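Local atomic coordinates of UDP-N-acetylglucosamine--peptide N-acetylglucosaminyltransferase stabilizing protein GtfB (Streptococcus gordonii, PDB entry 5E9T), a protein that stabilises and assists GtfA, forming with it the complex that attaches the first GlcNAc of the O-glycans to the serine-rich repeat adhesin GspB. Residues L191-F196 with A213-L218; I290-D295 with D356-G361; R387-Q392 with R427-V432. All blocks are in the same frame, centred on the assembly; numbering follows the deposited sequence.

Contact 1: residues L191-F196 with A213-L218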
ATOM      1  N   LEU B 191     -13.080 -48.090 -25.075  1.00 61.98           N
ATOM      2  CA  LEU B 191     -13.417 -47.004 -25.983  1.00 65.46           C
ATOM      3  C   LEU B 191     -14.474 -47.372 -27.037  1.00 65.56           C
ATOM      4  O   LEU B 191     -14.494 -46.734 -28.094  1.00 55.20           O
ATOM      5  CB  LEU B 191     -12.145 -46.442 -26.624  1.00 63.39           C
ATOM      6  CG  LEU B 191     -11.411 -45.526 -25.622  1.00 59.05           C
ATOM      7  CD1 LEU B 191      -9.975 -45.206 -26.032  1.00 60.45           C
ATOM      8  CD2 LEU B 191     -12.193 -44.235 -25.367  1.00 55.37           C
ATOM      9  N   ASP B 192     -15.282 -48.431 -26.821  1.00 70.75           N
ATOM     10  CA  ASP B 192     -16.355 -48.781 -27.766  1.00 77.73           C
ATOM     11  C   ASP B 192     -17.044 -47.544 -28.267  1.00 78.91           C
ATOM     12  O   ASP B 192     -17.259 -47.364 -29.473  1.00 78.61           O
ATOM     13  CB  ASP B 192     -17.496 -49.595 -27.128  1.00 90.91           C
ATOM     14  CG  ASP B 192     -17.043 -50.717 -26.254  1.00100.89           C
ATOM     15  OD1 ASP B 192     -17.895 -51.275 -25.564  1.00110.14           O
ATOM     16  OD2 ASP B 192     -15.876 -51.068 -26.275  1.00104.06           O
ATOM     17  N   HIS B 193     -17.433 -46.709 -27.315  1.00 81.30           N
ATOM     18  CA  HIS B 193     -18.357 -45.622 -27.528  1.00 80.48           C
ATOM     19  C   HIS B 193     -17.921 -44.492 -26.621  1.00 74.11           C
ATOM     20  O   HIS B 193     -17.580 -44.726 -25.459  1.00 76.05           O
ATOM     21  CB  HIS B 193     -19.785 -46.065 -27.209  1.00 83.31           C
ATOM     22  CG  HIS B 193     -20.319 -47.087 -28.162  1.00 85.91           C
ATOM     23  ND1 HIS B 193     -20.440 -46.845 -29.513  1.00 89.88           N
ATOM     24  CD2 HIS B 193     -20.752 -48.354 -27.965  1.00 84.38           C
ATOM     25  CE1 HIS B 193     -20.930 -47.916 -30.108  1.00 90.16           C
ATOM     26  NE2 HIS B 193     -21.131 -48.845 -29.191  1.00 87.70           N
ATOM     27  N   ILE B 194     -17.921 -43.283 -27.155  1.00 64.10           N
ATOM     28  CA  ILE B 194     -17.647 -42.090 -26.381  1.00 59.34           C
ATOM     29  C   ILE B 194     -18.892 -41.226 -26.493  1.00 58.44           C
ATOM     30  O   ILE B 194     -19.196 -40.707 -27.572  1.00 56.31           O
ATOM     31  CB  ILE B 194     -16.403 -41.351 -26.894  1.00 59.08           C
ATOM     32  CG1 ILE B 194     -15.144 -42.199 -26.680  1.00 55.65           C
ATOM     33  CG2 ILE B 194     -16.272 -39.993 -26.224  1.00 59.50           C
ATOM     34  CD1 ILE B 194     -13.884 -41.574 -27.236  1.00 50.38           C
ATOM     35  N   LEU B 195     -19.627 -41.075 -25.403  1.00 57.35           N
ATOM     36  CA  LEU B 195     -20.738 -40.136 -25.395  1.00 55.61           C
ATOM     37  C   LEU B 195     -20.248 -38.854 -24.748  1.00 58.03           C
ATOM     38  O   LEU B 195     -19.726 -38.876 -23.628  1.00 61.16           O
ATOM     39  CB  LEU B 195     -21.954 -40.687 -24.666  1.00 53.22           C
ATOM     40  CG  LEU B 195     -22.344 -42.020 -25.251  1.00 57.57           C
ATOM     41  CD1 LEU B 195     -22.106 -42.864 -24.069  1.00 59.10           C
ATOM     42  CD2 LEU B 195     -23.793 -42.144 -25.684  1.00 58.27           C
ATOM     43  N   PHE B 196     -20.404 -37.744 -25.461  1.00 57.86           N
ATOM     44  CA  PHE B 196     -19.883 -36.468 -25.009  1.00 55.98           C
ATOM     45  C   PHE B 196     -20.893 -35.371 -25.307  1.00 54.94           C
ATOM     46  O   PHE B 196     -21.748 -35.503 -26.188  1.00 50.06           O
ATOM     47  CB  PHE B 196     -18.527 -36.158 -25.654  1.00 54.19           C
ATOM     48  CG  PHE B 196     -18.532 -36.233 -27.143  1.00 49.55           C
ATOM     49  CD1 PHE B 196     -18.347 -37.443 -27.788  1.00 50.84           C
ATOM     50  CD2 PHE B 196     -18.702 -35.089 -27.901  1.00 47.51           C
ATOM     51  CE1 PHE B 196     -18.343 -37.509 -29.159  1.00 57.60           C
ATOM     52  CE2 PHE B 196     -18.695 -35.149 -29.274  1.00 52.82           C
ATOM     53  CZ  PHE B 196     -18.518 -36.359 -29.905  1.00 58.40           C
ATOM     54  N   ALA B 213     -11.232 -47.946 -34.082  1.00 88.16           N
ATOM     55  CA  ALA B 213     -12.585 -48.278 -34.516  1.00 93.24           C
ATOM     56  C   ALA B 213     -13.572 -48.224 -33.355  1.00 91.98           C
ATOM     57  O   ALA B 213     -13.338 -48.811 -32.294  1.00 90.19           O
ATOM     58  CB  ALA B 213     -12.627 -49.662 -35.165  1.00 95.54           C
ATOM     59  N   GLY B 214     -14.671 -47.526 -33.581  1.00 86.41           N
ATOM     60  CA  GLY B 214     -15.770 -47.391 -32.647  1.00 76.31           C
ATOM     61  C   GLY B 214     -16.598 -46.212 -33.087  1.00 74.60           C
ATOM     62  O   GLY B 214     -16.170 -45.400 -33.907  1.00 84.19           O
ATOM     63  N   GLN B 215     -17.803 -46.107 -32.544  1.00 68.18           N
ATOM     64  CA  GLN B 215     -18.584 -44.927 -32.881  1.00 71.17           C
ATOM     65  C   GLN B 215     -19.180 -44.288 -31.641  1.00 69.88           C
ATOM     66  O   GLN B 215     -19.614 -44.967 -30.705  1.00 62.86           O
ATOM     67  CB  GLN B 215     -19.683 -45.197 -33.922  1.00 73.48           C
ATOM     68  CG  GLN B 215     -20.879 -45.967 -33.451  1.00 76.30           C
ATOM     69  CD  GLN B 215     -20.809 -47.411 -33.877  1.00 81.82           C
ATOM     70  OE1 GLN B 215     -19.753 -48.038 -33.805  1.00 85.33           O
ATOM     71  NE2 GLN B 215     -21.926 -47.941 -34.357  1.00 81.91           N
ATOM     72  N   ASP B 216     -19.192 -42.965 -31.670  1.00 70.03           N
ATOM     73  CA  ASP B 216     -19.441 -42.126 -30.520  1.00 63.11           C
ATOM     74  C   ASP B 216     -20.638 -41.233 -30.805  1.00 57.75           C
ATOM     75  O   ASP B 216     -20.979 -40.968 -31.960  1.00 59.97           O
ATOM     76  CB  ASP B 216     -18.198 -41.288 -30.205  1.00 66.64           C
ATOM     77  CG  ASP B 216     -16.919 -42.096 -30.252  1.00 72.59           C
ATOM     78  OD1 ASP B 216     -16.913 -43.221 -29.717  1.00 74.89           O
ATOM     79  OD2 ASP B 216     -15.921 -41.605 -30.823  1.00 74.76           O
ATOM     80  N   ILE B 217     -21.288 -40.777 -29.743  1.00 55.94           N
ATOM     81  CA  ILE B 217     -22.462 -39.929 -29.861  1.00 55.60           C
ATOM     82  C   ILE B 217     -22.182 -38.606 -29.173  1.00 59.54           C
ATOM     83  O   ILE B 217     -21.564 -38.563 -28.103  1.00 63.05           O
ATOM     84  CB  ILE B 217     -23.718 -40.593 -29.265  1.00 50.21           C
ATOM     85  CG1 ILE B 217     -23.734 -42.070 -29.595  1.00 44.82           C
ATOM     86  CG2 ILE B 217     -24.981 -39.921 -29.781  1.00 48.70           C
ATOM     87  CD1 ILE B 217     -24.890 -42.731 -29.016  1.00 44.41           C
ATOM     88  N   LEU B 218     -22.639 -37.527 -29.796  1.00 59.18           N
ATOM     89  CA  LEU B 218     -22.569 -36.196 -29.214  1.00 61.22           C
ATOM     90  C   LEU B 218     -23.978 -35.766 -28.841  1.00 64.33           C
ATOM     91  O   LEU B 218     -24.858 -35.689 -29.706  1.00 69.81           O
ATOM     92  CB  LEU B 218     -21.945 -35.191 -30.180  1.00 56.45           C
ATOM     93  CG  LEU B 218     -22.348 -33.746 -29.912  1.00 57.69           C
ATOM     94  CD1 LEU B 218     -21.785 -33.223 -28.582  1.00 62.38           C
ATOM     95  CD2 LEU B 218     -21.916 -32.865 -31.069  1.00 54.61           C
TER
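Phe-196 and Ile-217 meet through the backbone, N of Phe-196 donating to O of Ile-217 over 3.0 Å, as two parallel strands run side by side with the N-to-C directions of 194-196 and 216-218 6° from parallel. Next to this bond the Phe-196 side chain leans across the neighbouring strand. Its CG sits between its own backbone N and carbonyl carbon (chi1 54°), which swings the ring over Leu-218, whose CB lies 3.4 Å from CE2 of Phe-196. CA of Leu-218 lies over one face of the ring, offset toward the rim, while CB of Asp-216 meets the edge in plane. On the other face of the sheet, Leu-195 and Ile-217 lie alongside each other, pointing the same way, with CD2 of the leucine 3.6 Å from CD1 of the isoleucine.

Before the strands pair regularly, a side chain takes over from the backbone: OD1 of Asp-216 accepts the N-H of Ile-194 at 2.8 Å, met from above the carboxylate plane, 43° out of it. The carboxylate itself is positioned from further out, OD1 by a salt bridge to Arg-242 and OD2 by a hydrogen bond to Ser-206 of helix 201-207. That helix, which also packs Phe-203 against Phe-196, is the connection of the beta-alpha-beta unit of strand 194-196, helix 201-207 and strand 216-219. Both strands are interior to the seven-stranded parallel sheet, with strand 2-5 beside the first and strand 243-247 beside the second.

Asp-216 is thus a buried carboxylate that links N of Ile-194, the hydroxyl of Ser-206 and the guanidinium group of Arg-242, a setting that would probably favour its negative charge.

Contact 2: residues I290-D295 with D356-G361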
ATOM      1  N   ILE B 290     -42.596 -18.854  -2.492  1.00 72.23           N
ATOM      2  CA  ILE B 290     -41.675 -18.000  -3.231  1.00 70.66           C
ATOM      3  C   ILE B 290     -40.395 -17.858  -2.426  1.00 67.16           C
ATOM      4  O   ILE B 290     -40.436 -17.668  -1.205  1.00 63.79           O
ATOM      5  CB  ILE B 290     -42.260 -16.603  -3.526  1.00 67.77           C
ATOM      6  CG1 ILE B 290     -43.769 -16.670  -3.770  1.00 71.71           C
ATOM      7  CG2 ILE B 290     -41.526 -15.968  -4.704  1.00 66.06           C
ATOM      8  CD1 ILE B 290     -44.177 -17.487  -4.971  1.00 74.29           C
ATOM      9  N   LEU B 291     -39.263 -17.928  -3.113  1.00 63.34           N
ATOM     10  CA  LEU B 291     -37.958 -17.705  -2.508  1.00 61.75           C
ATOM     11  C   LEU B 291     -37.367 -16.438  -3.104  1.00 72.48           C
ATOM     12  O   LEU B 291     -37.090 -16.386  -4.307  1.00 82.57           O
ATOM     13  CB  LEU B 291     -37.035 -18.892  -2.751  1.00 58.62           C
ATOM     14  CG  LEU B 291     -37.470 -20.154  -2.032  1.00 56.40           C
ATOM     15  CD1 LEU B 291     -36.388 -21.199  -2.185  1.00 57.69           C
ATOM     16  CD2 LEU B 291     -37.772 -19.845  -0.570  1.00 51.73           C
ATOM     17  N   THR B 292     -37.173 -15.424  -2.267  1.00 74.45           N
ATOM     18  CA  THR B 292     -36.652 -14.142  -2.709  1.00 76.20           C
ATOM     19  C   THR B 292     -35.449 -13.765  -1.861  1.00 81.80           C
ATOM     20  O   THR B 292     -35.304 -14.226  -0.727  1.00 75.13           O
ATOM     21  CB  THR B 292     -37.715 -13.042  -2.619  1.00 72.51           C
ATOM     22  OG1 THR B 292     -37.275 -11.894  -3.353  1.00 77.95           O
ATOM     23  CG2 THR B 292     -37.953 -12.648  -1.167  1.00 67.85           C
ATOM     24  N   HIS B 293     -34.541 -12.990  -2.446  1.00 89.70           N
ATOM     25  CA  HIS B 293     -33.499 -12.380  -1.629  1.00 85.74           C
ATOM     26  C   HIS B 293     -33.921 -11.051  -1.017  1.00 86.88           C
ATOM     27  O   HIS B 293     -33.660 -10.815   0.167  1.00 96.26           O
ATOM     28  CB  HIS B 293     -32.215 -12.252  -2.437  1.00 82.44           C
ATOM     29  CG  HIS B 293     -31.420 -13.517  -2.442  1.00 78.44           C
ATOM     30  ND1 HIS B 293     -31.132 -14.219  -3.591  1.00 74.99           N
ATOM     31  CD2 HIS B 293     -30.907 -14.240  -1.418  1.00 74.21           C
ATOM     32  CE1 HIS B 293     -30.446 -15.305  -3.278  1.00 67.78           C
ATOM     33  NE2 HIS B 293     -30.297 -15.340  -1.966  1.00 67.24           N
ATOM     34  N   SER B 294     -34.577 -10.181  -1.778  1.00 85.00           N
ATOM     35  CA  SER B 294     -35.236  -9.038  -1.159  1.00 92.60           C
ATOM     36  C   SER B 294     -36.182  -8.412  -2.164  1.00 93.94           C
ATOM     37  O   SER B 294     -36.228  -8.787  -3.340  1.00 85.70           O
ATOM     38  CB  SER B 294     -34.256  -7.985  -0.637  1.00 98.21           C
ATOM     39  OG  SER B 294     -34.896  -7.186   0.348  1.00 99.77           O
ATOM     40  N   ASP B 295     -36.891  -7.402  -1.689  1.00 99.54           N
ATOM     41  CA  ASP B 295     -38.112  -7.011  -2.321  1.00 98.09           C
ATOM     42  C   ASP B 295     -37.859  -5.911  -3.390  1.00100.59           C
ATOM     43  O   ASP B 295     -36.762  -5.381  -3.486  1.00104.90           O
ATOM     44  CB  ASP B 295     -39.088  -6.581  -1.203  1.00100.80           C
ATOM     45  CG  ASP B 295     -38.466  -5.630  -0.220  1.00107.87           C
ATOM     46  OD1 ASP B 295     -37.809  -6.093   0.735  1.00115.60           O
ATOM     47  OD2 ASP B 295     -38.652  -4.413  -0.396  1.00109.39           O
ATOM     48  N   ASP B 356     -42.761 -17.450  -9.953  1.00 76.66           N
ATOM     49  CA  ASP B 356     -41.422 -16.874 -10.033  1.00 82.27           C
ATOM     50  C   ASP B 356     -41.678 -15.393 -10.260  1.00 86.07           C
ATOM     51  O   ASP B 356     -41.732 -14.901 -11.387  1.00 90.70           O
ATOM     52  CB  ASP B 356     -40.618 -17.521 -11.154  1.00 85.13           C
ATOM     53  CG  ASP B 356     -39.125 -17.354 -10.978  1.00 84.89           C
ATOM     54  OD1 ASP B 356     -38.691 -17.074  -9.840  1.00 90.56           O
ATOM     55  OD2 ASP B 356     -38.386 -17.522 -11.972  1.00 77.89           O
ATOM     56  N   ILE B 357     -41.826 -14.694  -9.139  1.00 88.86           N
ATOM     57  CA  ILE B 357     -42.280 -13.311  -9.116  1.00 84.35           C
ATOM     58  C   ILE B 357     -41.250 -12.343  -8.559  1.00 87.33           C
ATOM     59  O   ILE B 357     -41.454 -11.123  -8.653  1.00 86.12           O
ATOM     60  CB  ILE B 357     -43.594 -13.225  -8.319  1.00 79.63           C
ATOM     61  CG1 ILE B 357     -43.487 -14.207  -7.152  1.00 82.77           C
ATOM     62  CG2 ILE B 357     -44.756 -13.632  -9.193  1.00 79.62           C
ATOM     63  CD1 ILE B 357     -44.640 -14.189  -6.196  1.00 92.31           C
ATOM     64  N   ASN B 358     -40.170 -12.841  -7.965  1.00 87.43           N
ATOM     65  CA  ASN B 358     -39.213 -12.049  -7.209  1.00 84.65           C
ATOM     66  C   ASN B 358     -38.247 -11.306  -8.128  1.00 91.07           C
ATOM     67  O   ASN B 358     -38.136 -11.580  -9.326  1.00 90.76           O
ATOM     68  CB  ASN B 358     -38.452 -12.918  -6.211  1.00 81.53           C
ATOM     69  CG  ASN B 358     -38.024 -14.239  -6.795  1.00 85.56           C
ATOM     70  OD1 ASN B 358     -38.323 -14.547  -7.946  1.00 93.08           O
ATOM     71  ND2 ASN B 358     -37.316 -15.032  -6.001  1.00 80.76           N
ATOM     72  N   HIS B 359     -37.561 -10.335  -7.538  1.00 96.78           N
ATOM     73  CA  HIS B 359     -36.542  -9.538  -8.198  1.00 90.22           C
ATOM     74  C   HIS B 359     -35.172  -9.873  -7.623  1.00 81.73           C
ATOM     75  O   HIS B 359     -35.049 -10.384  -6.505  1.00 83.36           O
ATOM     76  CB  HIS B 359     -36.825  -8.040  -8.035  1.00 88.83           C
ATOM     77  CG  HIS B 359     -37.764  -7.489  -9.059  1.00 88.70           C
ATOM     78  ND1 HIS B 359     -38.978  -6.922  -8.737  1.00 89.19           N
ATOM     79  CD2 HIS B 359     -37.665  -7.421 -10.408  1.00 91.06           C
ATOM     80  CE1 HIS B 359     -39.584  -6.525  -9.842  1.00 90.86           C
ATOM     81  NE2 HIS B 359     -38.809  -6.819 -10.870  1.00 94.36           N
ATOM     82  N   GLY B 360     -34.138  -9.613  -8.419  1.00 75.33           N
ATOM     83  CA  GLY B 360     -32.790  -9.926  -7.989  1.00 75.12           C
ATOM     84  C   GLY B 360     -32.399 -11.352  -8.343  1.00 78.24           C
ATOM     85  O   GLY B 360     -32.926 -11.956  -9.279  1.00 84.19           O
ATOM     86  N   GLY B 361     -31.464 -11.898  -7.560  1.00 77.56           N
ATOM     87  CA  GLY B 361     -30.897 -13.193  -7.859  1.00 80.95           C
ATOM     88  C   GLY B 361     -31.667 -14.357  -7.260  1.00 80.98           C
ATOM     89  O   GLY B 361     -32.451 -14.209  -6.323  1.00 77.31           O
TER
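The His-293 ring meets Gly-361 at its edge, ND1 donating to O of Gly-361 at 3.0 Å. The acceptor is tilted 17° from the imidazole plane, and the N-H arrives from above the plane of the glycine carbonyl, 65° out of it. Stacking with the ring of His-76 gives the imidazole a second partner, from the region of the antiparallel sheet. The flat amide of Asn-358 is turned toward the backbone carbonyl of Leu-291, although the spacing modelled there is too short for the details to be trusted. At the base of that side chain, CB of Asn-358 lies 3.3 Å from OG1 of Thr-292, the two side chains sliding past each other in opposite directions.

These residues bring together two loops that leave strands of an alpha/beta domain: segment 290-295 runs on from strand 287-291, and segment 356-361 follows strand 353-356 on the way to helix 366-372. On the strand side the contact turns apolar. Ile-290 and Ile-357 cross at about a right angle, and their CD1 atoms are 3.5 Å apart. With CG1 between its own N and carbonyl carbon (chi1 37°) and the chain then extended, Ile-357 reaches both CG1 and CG2 of Ile-290. The end of His-359 leads away from 290-295, yet its ND1 is hydrogen-bonded to O of Gln-296, the residue directly following that segment.

Contact 3: residues R387-Q392 with R427-V432; sequences RHYIAQ and RHANDV
His-428 ends helix 415-428 against the type I beta turn formed by Arg-387 to Ile-390, with Ala-429 passing 5.1 Å from Tyr-389, CA to CA. The imidazole does most of the touching. Its CG stands opposite its own backbone N (chi1 -180°), carrying the ring away from the helix and into the curve of the loop. There ND1 donates to O of His-388 at 2.6 Å, with the oxygen in the ring plane. The N-H comes to that carbonyl from 48° above its plane, and the bond is bent, 136° at the hydrogen. O of Ile-390 sits over the centre of one face of the ring, 3.1 Å above its plane. N of Ala-391 lies over the same face nearer the rim, and CB of Ala-391 packs against CB of His-428. The ring is anchored at its edge by the one hydrogen bond, while loop backbone lies over one face.

The helix stops here in a Schellman motif: Asn-430 takes positive phi, and one of the two bonds back into the last turn runs from its N to O of Arg-427. Asn-430 and, further on, Val-432 form backbone hydrogen bonds with Tyr-274. Ala-429, just before the reversal, turns its methyl toward the loop, with CB 4.1 Å from CD2 of Tyr-389. The tyrosine otherwise points away from the helix end, its OH hydrogen-bonded to Arg-368 and its ring stacked on Phe-371, which also touches Ala-429, so one phenylalanine of helix 366-372 borders both segments. Arg-387 directs its guanidinium group away from the helix end, its NH1 in a salt bridge with Glu-381.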
ATOM      1  N   ARG B 387     -35.104 -20.714 -17.358  1.00 82.70           N
ATOM      2  CA  ARG B 387     -36.201 -20.773 -18.310  1.00 79.51           C
ATOM      3  C   ARG B 387     -36.472 -22.192 -18.776  1.00 80.55           C
ATOM      4  O   ARG B 387     -37.487 -22.423 -19.440  1.00 76.96           O
ATOM      5  CB  ARG B 387     -35.888 -19.912 -19.529  1.00 80.83           C
ATOM      6  CG  ARG B 387     -35.052 -18.704 -19.213  1.00 81.20           C
ATOM      7  CD  ARG B 387     -35.401 -17.584 -20.148  1.00 86.86           C
ATOM      8  NE  ARG B 387     -35.247 -16.292 -19.500  1.00 92.23           N
ATOM      9  CZ  ARG B 387     -36.070 -15.273 -19.698  1.00 93.89           C
ATOM     10  NH1 ARG B 387     -37.104 -15.409 -20.515  1.00 92.20           N
ATOM     11  NH2 ARG B 387     -35.868 -14.123 -19.071  1.00 93.94           N
ATOM     12  N   HIS B 388     -35.569 -23.128 -18.467  1.00 84.58           N
ATOM     13  CA  HIS B 388     -35.732 -24.504 -18.919  1.00 81.18           C
ATOM     14  C   HIS B 388     -37.078 -25.077 -18.484  1.00 81.10           C
ATOM     15  O   HIS B 388     -37.741 -25.778 -19.256  1.00 86.23           O
ATOM     16  CB  HIS B 388     -34.593 -25.381 -18.377  1.00 80.91           C
ATOM     17  CG  HIS B 388     -33.212 -24.914 -18.739  1.00 83.80           C
ATOM     18  ND1 HIS B 388     -32.423 -24.185 -17.874  1.00 84.34           N
ATOM     19  CD2 HIS B 388     -32.461 -25.115 -19.849  1.00 80.97           C
ATOM     20  CE1 HIS B 388     -31.257 -23.935 -18.443  1.00 78.89           C
ATOM     21  NE2 HIS B 388     -31.255 -24.488 -19.642  1.00 78.85           N
ATOM     22  N   TYR B 389     -37.496 -24.795 -17.247  1.00 78.78           N
ATOM     23  CA  TYR B 389     -38.579 -25.531 -16.602  1.00 78.79           C
ATOM     24  C   TYR B 389     -39.933 -24.835 -16.638  1.00 77.81           C
ATOM     25  O   TYR B 389     -40.893 -25.370 -16.074  1.00 81.11           O
ATOM     26  CB  TYR B 389     -38.220 -25.830 -15.145  1.00 79.79           C
ATOM     27  CG  TYR B 389     -36.845 -26.420 -14.979  1.00 81.14           C
ATOM     28  CD1 TYR B 389     -36.155 -26.286 -13.804  1.00 74.62           C
ATOM     29  CD2 TYR B 389     -36.243 -27.124 -15.993  1.00 89.19           C
ATOM     30  CE1 TYR B 389     -34.892 -26.816 -13.654  1.00 74.22           C
ATOM     31  CE2 TYR B 389     -34.984 -27.656 -15.848  1.00 89.00           C
ATOM     32  CZ  TYR B 389     -34.311 -27.506 -14.675  1.00 78.38           C
ATOM     33  OH  TYR B 389     -33.054 -28.045 -14.525  1.00 79.39           O
ATOM     34  N   ILE B 390     -40.051 -23.661 -17.247  1.00 75.63           N
ATOM     35  CA  ILE B 390     -41.333 -22.968 -17.307  1.00 74.96           C
ATOM     36  C   ILE B 390     -41.807 -22.947 -18.750  1.00 82.90           C
ATOM     37  O   ILE B 390     -41.053 -22.594 -19.665  1.00 86.73           O
ATOM     38  CB  ILE B 390     -41.264 -21.553 -16.702  1.00 76.51           C
ATOM     39  CG1 ILE B 390     -42.677 -20.997 -16.517  1.00 81.67           C
ATOM     40  CG2 ILE B 390     -40.407 -20.620 -17.545  1.00 78.51           C
ATOM     41  CD1 ILE B 390     -42.733 -19.626 -15.902  1.00 78.95           C
ATOM     42  N   ALA B 391     -43.053 -23.361 -18.951  1.00 90.00           N
ATOM     43  CA  ALA B 391     -43.620 -23.402 -20.284  1.00 91.47           C
ATOM     44  C   ALA B 391     -43.993 -22.003 -20.754  1.00 89.66           C
ATOM     45  O   ALA B 391     -44.262 -21.102 -19.958  1.00 88.19           O
ATOM     46  CB  ALA B 391     -44.853 -24.304 -20.313  1.00 89.84           C
ATOM     47  N   GLN B 392     -44.003 -21.837 -22.077  1.00 89.35           N
ATOM     48  CA  GLN B 392     -44.414 -20.581 -22.692  1.00 93.70           C
ATOM     49  C   GLN B 392     -45.815 -20.175 -22.264  1.00102.15           C
ATOM     50  O   GLN B 392     -46.079 -18.991 -22.022  1.00110.60           O
ATOM     51  CB  GLN B 392     -44.362 -20.717 -24.209  1.00 95.86           C
ATOM     52  CG  GLN B 392     -44.529 -19.418 -24.957  1.00 98.98           C
ATOM     53  CD  GLN B 392     -43.254 -18.628 -25.029  1.00100.25           C
ATOM     54  OE1 GLN B 392     -42.863 -17.958 -24.076  1.00102.96           O
ATOM     55  NE2 GLN B 392     -42.595 -18.695 -26.173  1.00 97.03           N
ATOM     56  N   ARG B 427     -43.471 -30.994 -20.759  1.00 87.36           N
ATOM     57  CA  ARG B 427     -42.972 -31.044 -22.131  1.00 83.13           C
ATOM     58  C   ARG B 427     -41.859 -30.037 -22.352  1.00 77.76           C
ATOM     59  O   ARG B 427     -40.856 -30.345 -23.004  1.00 76.83           O
ATOM     60  CB  ARG B 427     -44.100 -30.772 -23.123  1.00 81.75           C
ATOM     61  CG  ARG B 427     -45.010 -31.950 -23.339  1.00 87.05           C
ATOM     62  CD  ARG B 427     -46.329 -31.536 -23.967  1.00 95.09           C
ATOM     63  NE  ARG B 427     -47.380 -32.473 -23.613  1.00 98.18           N
ATOM     64  CZ  ARG B 427     -47.283 -33.789 -23.731  1.00 93.68           C
ATOM     65  NH1 ARG B 427     -46.173 -34.355 -24.197  1.00 93.12           N
ATOM     66  NH2 ARG B 427     -48.309 -34.555 -23.381  1.00 89.26           N
ATOM     67  N   HIS B 428     -42.042 -28.815 -21.846  1.00 74.79           N
ATOM     68  CA  HIS B 428     -41.097 -27.745 -22.129  1.00 77.77           C
ATOM     69  C   HIS B 428     -39.695 -28.091 -21.652  1.00 78.74           C
ATOM     70  O   HIS B 428     -38.710 -27.708 -22.292  1.00 74.97           O
ATOM     71  CB  HIS B 428     -41.567 -26.446 -21.484  1.00 79.00           C
ATOM     72  CG  HIS B 428     -40.648 -25.293 -21.730  1.00 82.01           C
ATOM     73  ND1 HIS B 428     -39.438 -25.156 -21.085  1.00 81.43           N
ATOM     74  CD2 HIS B 428     -40.753 -24.231 -22.562  1.00 90.11           C
ATOM     75  CE1 HIS B 428     -38.839 -24.057 -21.506  1.00 85.40           C
ATOM     76  NE2 HIS B 428     -39.617 -23.476 -22.401  1.00 91.10           N
ATOM     77  N   ALA B 429     -39.584 -28.820 -20.544  1.00 79.02           N
ATOM     78  CA  ALA B 429     -38.293 -29.286 -20.061  1.00 72.17           C
ATOM     79  C   ALA B 429     -37.838 -30.547 -20.775  1.00 68.37           C
ATOM     80  O   ALA B 429     -36.796 -31.105 -20.412  1.00 61.49           O
ATOM     81  CB  ALA B 429     -38.347 -29.534 -18.553  1.00 66.28           C
ATOM     82  N   ASN B 430     -38.609 -31.010 -21.759  1.00 68.20           N
ATOM     83  CA  ASN B 430     -38.253 -32.162 -22.585  1.00 69.13           C
ATOM     84  C   ASN B 430     -38.150 -33.432 -21.751  1.00 67.75           C
ATOM     85  O   ASN B 430     -37.214 -34.222 -21.892  1.00 63.97           O
ATOM     86  CB  ASN B 430     -36.970 -31.900 -23.367  1.00 73.00           C
ATOM     87  CG  ASN B 430     -37.105 -30.721 -24.288  1.00 80.39           C
ATOM     88  OD1 ASN B 430     -37.627 -29.675 -23.907  1.00 86.54           O
ATOM     89  ND2 ASN B 430     -36.701 -30.904 -25.527  1.00 83.87           N
ATOM     90  N   ASP B 431     -39.130 -33.623 -20.877  1.00 70.18           N
ATOM     91  CA  ASP B 431     -39.225 -34.854 -20.114  1.00 67.23           C
ATOM     92  C   ASP B 431     -39.594 -36.004 -21.040  1.00 64.17           C
ATOM     93  O   ASP B 431     -40.493 -35.880 -21.876  1.00 66.40           O
ATOM     94  CB  ASP B 431     -40.258 -34.710 -19.000  1.00 65.38           C
ATOM     95  CG  ASP B 431     -40.270 -35.898 -18.064  1.00 69.85           C
ATOM     96  OD1 ASP B 431     -39.289 -36.671 -18.070  1.00 68.41           O
ATOM     97  OD2 ASP B 431     -41.259 -36.058 -17.319  1.00 77.61           O
ATOM     98  N   VAL B 432     -38.880 -37.116 -20.901  1.00 59.64           N
ATOM     99  CA  VAL B 432     -39.135 -38.320 -21.689  1.00 57.92           C
ATOM    100  C   VAL B 432     -39.033 -39.529 -20.775  1.00 58.18           C
ATOM    101  O   VAL B 432     -38.362 -39.488 -19.735  1.00 58.20           O
ATOM    102  CB  VAL B 432     -38.147 -38.462 -22.865  1.00 61.21           C
ATOM    103  CG1 VAL B 432     -38.263 -37.277 -23.821  1.00 60.30           C
ATOM    104  CG2 VAL B 432     -36.724 -38.606 -22.347  1.00 62.66           C
TER

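How the contacts relate
The three contacts come in series along the chain and mark different regions of GtfB. Contact 1 lies within the seven-stranded parallel sheet whose first strand in the chain, 2-5, lies next to strand 194-196, whereas contact 2 lies where loops leave strands 287-291 and 353-356 in a second alpha/beta region. Their centres are about 43 Å apart, on opposite sides of the chain's centre. Contact 3 is nearer to each than they are to each other, about 28 Å and about 21 Å respectively between centres. Helix 366-372 follows the loop of contact 2 and packs against contact 3. This two-lobed layout, with parallel sheets, is consistent with a GT-B-like glycosyltransferase fold, as in its partner GtfA.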